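Acetylated cis-Golgi protein, involved in ER-to-Golgi transport (Saccharomyces cerevisiae, PDB 6G8Y) probably takes part in ER-to-Golgi vesicle transport as the yeast homologue of the Golgi stacking protein GRASP65, with a PDZ domain suited to binding partner proteins. Local coordinates at residues F38-V43 with K73-S78. Numbering follows the deposited sequence. Where two conformers were deposited one is given.
Sequences FNDDPV and KVNIWS
Asn75 grips Asp40 twice, once at the backbone and once at the side chain. Its OD1 accepts the amide hydrogen of Asp40 N at 3.0 Å, in the carbonyl plane and on a lone pair. Its ND2 donates to Asp40 OD1 at 2.9 Å, meeting that oxygen on the anti side and somewhat out of the carboxylate plane. The amide and carboxylate planes lie 29° apart. CG of Asn75 stands anti to its carbonyl carbon (chi1 -51°), which brings the amide up to Asp40 N and Asp40 OD1. Phe38 to Asp41 form a type I' beta turn that closes the hairpin of strands 33-38 and 41-47 of the PDZ domain. Strand 71-78 runs antiparallel to the first of these. Asn39 N donates a nearly straight bond to Lys73 O (2.8 Å, 170° at the hydrogen).

The buried side holds Phe38 and Val74, a non-hydrogen-bonded pair; Phe38 CE1 touches Val74 CG1 lightly at 4.4 Å. Helix 57-66 packs on the Phe38 ring through Ile60, Ile63 and Phe64, the last edge-to-face. The other side is polar and more open. There Lys73 NZ makes a salt bridge to Asp40 OD2 at 2.7 Å, on its syn lone pair, and a water links Asn39 OD1 to Lys73 N.

Asn75 ND2 also donates to Asp86 of strand 83-90. With an alanine here, Asp40 N would probably lose its acceptor, and Asp40 OD1 and Asp86 a donor. The lysine probably offsets the charge of Asp40, so the side chains of Asn75 and Lys73 add to the backbone bond from Asn39 in holding the hairpin turn to strand 71-78.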
# COMPACT_ATOMS: atom_id res chain seq x y z
N PHE A 38 5.52 1.92 -1.24
CA PHE A 38 6.52 0.93 -1.57
C PHE A 38 7.84 1.63 -1.59
O PHE A 38 7.94 2.69 -2.23
CB PHE A 38 6.26 0.31 -2.96
CG PHE A 38 4.98 -0.49 -3.05
CD1 PHE A 38 4.81 -1.62 -2.27
CD2 PHE A 38 3.97 -0.17 -3.97
CE1 PHE A 38 3.66 -2.37 -2.36
CE2 PHE A 38 2.82 -0.95 -4.07
CZ PHE A 38 2.66 -2.03 -3.25
N ASN A 39 8.85 1.11 -0.88
CA ASN A 39 10.19 1.70 -0.92
C ASN A 39 10.17 3.20 -0.56
O ASN A 39 10.89 3.99 -1.18
CB ASN A 39 10.78 1.44 -2.33
CG ASN A 39 12.27 1.71 -2.41
OD1 ASN A 39 13.00 1.49 -1.45
ND2 ASN A 39 12.73 2.17 -3.57
N ASP A 40 9.33 3.58 0.41
CA ASP A 40 9.18 4.93 0.96
C ASP A 40 8.60 6.00 0.02
O ASP A 40 8.67 7.19 0.33
CB ASP A 40 10.50 5.41 1.60
CG ASP A 40 10.96 4.51 2.72
OD1 ASP A 40 10.10 4.08 3.53
OD2 ASP A 40 12.17 4.23 2.80
N ASP A 41 7.97 5.58 -1.08
CA ASP A 41 7.19 6.47 -1.94
C ASP A 41 5.73 6.02 -1.88
O ASP A 41 5.45 4.81 -1.79
CB ASP A 41 7.65 6.38 -3.39
CG ASP A 41 9.13 6.67 -3.56
OD1 ASP A 41 9.61 7.66 -3.00
OD2 ASP A 41 9.80 5.90 -4.28
N PRO A 42 4.77 6.96 -1.98
CA PRO A 42 3.38 6.53 -1.96
C PRO A 42 3.04 5.56 -3.08
O PRO A 42 3.66 5.56 -4.16
CB PRO A 42 2.60 7.85 -2.17
CG PRO A 42 3.53 8.87 -1.61
CD PRO A 42 4.88 8.43 -2.07
N VAL A 43 2.02 4.75 -2.84
CA VAL A 43 1.49 3.88 -3.89
C VAL A 43 1.01 4.79 -5.04
O VAL A 43 0.27 5.73 -4.81
CB VAL A 43 0.33 3.02 -3.36
CG1 VAL A 43 -0.29 2.20 -4.48
CG2 VAL A 43 0.80 2.11 -2.23
N LYS A 73 10.58 -3.24 0.56
CA LYS A 73 10.03 -2.60 1.73
C LYS A 73 8.64 -2.08 1.41
O LYS A 73 8.44 -1.33 0.46
CB LYS A 73 10.93 -1.45 2.15
CG LYS A 73 10.61 -0.80 3.47
CD LYS A 73 11.85 0.03 3.86
CE LYS A 73 11.52 1.25 4.62
NZ LYS A 73 12.67 2.18 4.52
N VAL A 74 7.68 -2.50 2.23
CA VAL A 74 6.27 -2.16 2.08
C VAL A 74 5.91 -1.28 3.27
O VAL A 74 6.06 -1.69 4.43
CB VAL A 74 5.42 -3.45 2.08
CG1 VAL A 74 3.94 -3.16 1.93
CG2 VAL A 74 5.93 -4.37 0.97
N ASN A 75 5.44 -0.08 2.98
CA ASN A 75 5.03 0.88 4.00
C ASN A 75 3.58 0.70 4.34
O ASN A 75 2.72 0.80 3.45
CB ASN A 75 5.28 2.32 3.55
CG ASN A 75 6.69 2.53 3.04
OD1 ASN A 75 6.89 2.76 1.86
ND2 ASN A 75 7.70 2.45 3.93
N ILE A 76 3.30 0.46 5.63
CA ILE A 76 1.95 0.15 6.09
C ILE A 76 1.43 1.23 7.01
O ILE A 76 2.19 1.79 7.79
CB ILE A 76 1.96 -1.22 6.76
CG1 ILE A 76 2.14 -2.29 5.65
CG2 ILE A 76 0.68 -1.48 7.56
CD1 ILE A 76 2.32 -3.66 6.18
N TRP A 77 0.14 1.48 6.90
CA TRP A 77 -0.64 2.29 7.86
C TRP A 77 -1.66 1.36 8.49
O TRP A 77 -2.49 0.80 7.77
CB TRP A 77 -1.37 3.40 7.11
CG TRP A 77 -2.41 4.19 7.92
CD1 TRP A 77 -3.77 4.12 7.79
CD2 TRP A 77 -2.15 5.14 8.95
NE1 TRP A 77 -4.37 4.99 8.67
CE2 TRP A 77 -3.40 5.62 9.40
CE3 TRP A 77 -0.97 5.65 9.54
CZ2 TRP A 77 -3.52 6.58 10.42
CZ3 TRP A 77 -1.10 6.60 10.56
CH2 TRP A 77 -2.37 7.05 10.98
N SER A 78 -1.61 1.19 9.80
CA SER A 78 -2.63 0.39 10.49
C SER A 78 -3.81 1.30 10.81
O SER A 78 -3.64 2.27 11.55
CB SER A 78 -2.05 -0.20 11.78
OG SER A 78 -3.04 -0.97 12.44
O HOH W 1 12.39 -1.43 -1.02